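Local coordinates for Alr4995 protein (Nostoc sp., PDB 6LRF) that probably combines arginine dihydrolase and ornithine cyclodeaminase activities, converting arginine to ornithine and ornithine to proline, at residues Y183-F188 against R205-E210. Sequence-based numbering, arbitrary orientation.
Sequences YYPGAF and RIAIAE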
ATOM      1  N   TYR B 183     -22.743  35.568  -4.804  1.00 30.79           N
ATOM      2  CA  TYR B 183     -21.659  35.106  -3.953  1.00 30.28           C
ATOM      3  C   TYR B 183     -21.078  33.788  -4.432  1.00 35.85           C
ATOM      4  O   TYR B 183     -21.689  33.071  -5.224  1.00 36.29           O
ATOM      5  CB  TYR B 183     -22.131  34.989  -2.490  1.00 30.37           C
ATOM      6  CG  TYR B 183     -22.928  33.751  -2.135  1.00 30.22           C
ATOM      7  CD1 TYR B 183     -22.478  32.862  -1.157  1.00 35.09           C
ATOM      8  CD2 TYR B 183     -24.130  33.470  -2.763  1.00 34.88           C
ATOM      9  CE1 TYR B 183     -23.212  31.723  -0.817  1.00 33.89           C
ATOM     10  CE2 TYR B 183     -24.871  32.344  -2.431  1.00 36.37           C
ATOM     11  CZ  TYR B 183     -24.408  31.472  -1.465  1.00 39.17           C
ATOM     12  OH  TYR B 183     -25.154  30.358  -1.154  1.00 41.35           O
ATOM     13  N   TYR B 184     -19.880  33.494  -3.945  1.00 33.81           N
ATOM     14  CA  TYR B 184     -19.170  32.273  -4.286  1.00 34.87           C
ATOM     15  C   TYR B 184     -18.984  31.387  -3.052  1.00 33.00           C
ATOM     16  O   TYR B 184     -18.037  31.587  -2.287  1.00 35.59           O
ATOM     17  CB  TYR B 184     -17.817  32.614  -4.898  1.00 32.54           C
ATOM     18  CG  TYR B 184     -16.945  31.409  -5.144  1.00 35.23           C
ATOM     19  CD1 TYR B 184     -17.363  30.393  -5.996  1.00 39.94           C
ATOM     20  CD2 TYR B 184     -15.705  31.289  -4.534  1.00 37.62           C
ATOM     21  CE1 TYR B 184     -16.566  29.285  -6.231  1.00 43.02           C
ATOM     22  CE2 TYR B 184     -14.902  30.187  -4.762  1.00 36.79           C
ATOM     23  CZ  TYR B 184     -15.339  29.190  -5.613  1.00 43.07           C
ATOM     24  OH  TYR B 184     -14.551  28.088  -5.847  1.00 50.14           O
ATOM     25  N   PRO B 185     -19.877  30.395  -2.867  1.00 33.78           N
ATOM     26  CA  PRO B 185     -19.938  29.573  -1.648  1.00 34.51           C
ATOM     27  C   PRO B 185     -18.612  28.925  -1.244  1.00 29.90           C
ATOM     28  O   PRO B 185     -18.399  28.680  -0.057  1.00 33.08           O
ATOM     29  CB  PRO B 185     -20.973  28.494  -2.005  1.00 35.11           C
ATOM     30  CG  PRO B 185     -21.846  29.144  -3.037  1.00 36.48           C
ATOM     31  CD  PRO B 185     -20.893  29.983  -3.857  1.00 36.16           C
ATOM     32  N   GLY B 186     -17.730  28.677  -2.202  1.00 31.30           N
ATOM     33  CA  GLY B 186     -16.456  28.049  -1.898  1.00 33.06           C
ATOM     34  C   GLY B 186     -15.497  28.945  -1.137  1.00 33.46           C
ATOM     35  O   GLY B 186     -14.451  28.499  -0.656  1.00 33.57           O
ATOM     36  N   ALA B 187     -15.839  30.223  -1.021  1.00 34.76           N
ATOM     37  CA  ALA B 187     -14.973  31.158  -0.312  1.00 29.19           C
ATOM     38  C   ALA B 187     -15.198  31.126   1.197  1.00 27.85           C
ATOM     39  O   ALA B 187     -14.400  31.676   1.944  1.00 28.83           O
ATOM     40  CB  ALA B 187     -15.175  32.584  -0.846  1.00 31.52           C
ATOM     41  N   PHE B 188     -16.267  30.468   1.647  1.00 27.79           N
ATOM     42  CA  PHE B 188     -16.628  30.495   3.068  1.00 27.99           C
ATOM     43  C   PHE B 188     -16.577  29.126   3.760  1.00 31.91           C
ATOM     44  O   PHE B 188     -16.722  28.091   3.107  1.00 35.54           O
ATOM     45  CB  PHE B 188     -18.023  31.092   3.216  1.00 29.28           C
ATOM     46  CG  PHE B 188     -18.142  32.482   2.652  1.00 32.73           C
ATOM     47  CD1 PHE B 188     -18.545  32.680   1.340  1.00 30.04           C
ATOM     48  CD2 PHE B 188     -17.820  33.584   3.428  1.00 24.70           C
ATOM     49  CE1 PHE B 188     -18.653  33.956   0.815  1.00 29.87           C
ATOM     50  CE2 PHE B 188     -17.923  34.861   2.909  1.00 25.78           C
ATOM     51  CZ  PHE B 188     -18.341  35.047   1.604  1.00 26.54           C
ATOM     52  N   ARG B 205     -30.661  33.694  -3.959  1.00 41.30           N
ATOM     53  CA  ARG B 205     -29.245  33.348  -4.003  1.00 37.61           C
ATOM     54  C   ARG B 205     -28.767  33.079  -5.425  1.00 38.93           C
ATOM     55  O   ARG B 205     -29.329  32.251  -6.140  1.00 40.36           O
ATOM     56  CB  ARG B 205     -28.956  32.125  -3.124  1.00 40.65           C
ATOM     57  CG  ARG B 205     -29.436  32.274  -1.690  1.00 41.63           C
ATOM     58  CD  ARG B 205     -28.642  31.421  -0.710  1.00 42.06           C
ATOM     59  NE  ARG B 205     -28.789  29.977  -0.916  1.00 42.80           N
ATOM     60  CZ  ARG B 205     -29.684  29.212  -0.291  1.00 43.88           C
ATOM     61  NH1 ARG B 205     -30.539  29.742   0.572  1.00 43.75           N
ATOM     62  NH2 ARG B 205     -29.729  27.908  -0.534  1.00 43.94           N
ATOM     63  N   ILE B 206     -27.720  33.786  -5.829  1.00 36.51           N
ATOM     64  CA  ILE B 206     -27.071  33.549  -7.102  1.00 35.92           C
ATOM     65  C   ILE B 206     -25.654  33.061  -6.850  1.00 35.25           C
ATOM     66  O   ILE B 206     -24.706  33.850  -6.854  1.00 34.21           O
ATOM     67  CB  ILE B 206     -27.038  34.819  -7.976  1.00 38.32           C
ATOM     68  CG1 ILE B 206     -28.428  35.464  -8.020  1.00 40.25           C
ATOM     69  CG2 ILE B 206     -26.493  34.499  -9.372  1.00 39.92           C
ATOM     70  CD1 ILE B 206     -28.467  36.820  -8.713  1.00 43.89           C
ATOM     71  N   ALA B 207     -25.516  31.759  -6.602  1.00 37.12           N
ATOM     72  CA  ALA B 207     -24.200  31.172  -6.377  1.00 40.56           C
ATOM     73  C   ALA B 207     -23.473  31.032  -7.706  1.00 38.23           C
ATOM     74  O   ALA B 207     -24.050  30.564  -8.680  1.00 46.73           O
ATOM     75  CB  ALA B 207     -24.317  29.830  -5.678  1.00 40.06           C
ATOM     76  N   ILE B 208     -22.214  31.450  -7.753  1.00 40.98           N
ATOM     77  CA  ILE B 208     -21.490  31.485  -9.023  1.00 44.11           C
ATOM     78  C   ILE B 208     -20.375  30.456  -9.105  1.00 40.15           C
ATOM     79  O   ILE B 208     -19.849  30.011  -8.088  1.00 37.90           O
ATOM     80  CB  ILE B 208     -20.876  32.873  -9.292  1.00 42.05           C
ATOM     81  CG1 ILE B 208     -19.793  33.188  -8.257  1.00 43.18           C
ATOM     82  CG2 ILE B 208     -21.959  33.931  -9.295  1.00 41.51           C
ATOM     83  CD1 ILE B 208     -18.891  34.331  -8.648  1.00 38.81           C
ATOM     84  N   ALA B 209     -20.033  30.099 -10.343  1.00 47.75           N
ATOM     85  CA  ALA B 209     -18.958  29.164 -10.657  1.00 47.27           C
ATOM     86  C   ALA B 209     -17.602  29.762 -10.335  1.00 46.04           C
ATOM     87  O   ALA B 209     -17.455  30.981 -10.307  1.00 47.77           O
ATOM     88  CB  ALA B 209     -19.020  28.769 -12.123  1.00 43.99           C
ATOM     89  N   GLU B 210     -16.611  28.902 -10.100  1.00 44.93           N
ATOM     90  CA  GLU B 210     -15.254  29.353  -9.810  1.00 46.45           C
ATOM     91  C   GLU B 210     -14.659  30.127 -10.984  1.00 47.35           C
ATOM     92  O   GLU B 210     -13.815  31.005 -10.796  1.00 48.27           O
ATOM     93  CB  GLU B 210     -14.354  28.167  -9.454  1.00 48.31           C
ATOM     94  CG  GLU B 210     -12.991  28.574  -8.883  1.00 50.89           C
ATOM     95  CD  GLU B 210     -12.153  27.387  -8.405  1.00 56.51           C
ATOM     96  OE1 GLU B 210     -12.247  26.298  -9.020  1.00 59.62           O
ATOM     97  OE2 GLU B 210     -11.399  27.547  -7.410  1.00 53.73           O
TER
HETATM   98  O   HOH W   1     -26.194  28.443  -2.615  1.00 41.09           O
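With CG of Y184 turned away from its own N (chi1 174°), the phenol slants across the E210 side chain, whereas Y183 wedges CG between its N and carbonyl carbon (chi1 80°) and lies beside R205, both side chains heading the same way. The strands pair in parallel at Y183 and A207: I208 N donates to Y183 O at 3.0 Å, and Y183 N to I206 O in a straight but weak bond of 3.3 Å. The CA-H of A207 also approaches Y183 O.

The Y184 ring meets I208 O at its edge, in plane, with CD1 3.3 Å from that oxygen, while G186 N sits over the centre of one face. Further out, Y184 OH packs on the E210 stem, 3.4 Å from CG, and Y184 CB leans on I208 CG1 at 3.9 Å. Replacing Y184 with alanine would probably open a gap beside E210 CG and take the ring edge away from I208 O. P185 CG rests against A207 CB at 3.7 Å, and P185 CD lies over the rim of one Y183 face. Y183 OH lies 2.6 Å from a water oxygen, which also accepts a weak bond from R205 NE, at the guanidinium edge.

Outside the pair, R205 NH1 bonds to V200 O and E210 OE2 forms a salt bridge with R165. Within this chain, 205-207 is an outer strand of the small mixed sheet, joined to neighbouring 181-183 by a right-handed beta-alpha-beta crossover through helix 190-199, on which Y183 packs, consistent with one unit of the GME-family alpha/beta propeller; I206 and I208 touch helix 234-242.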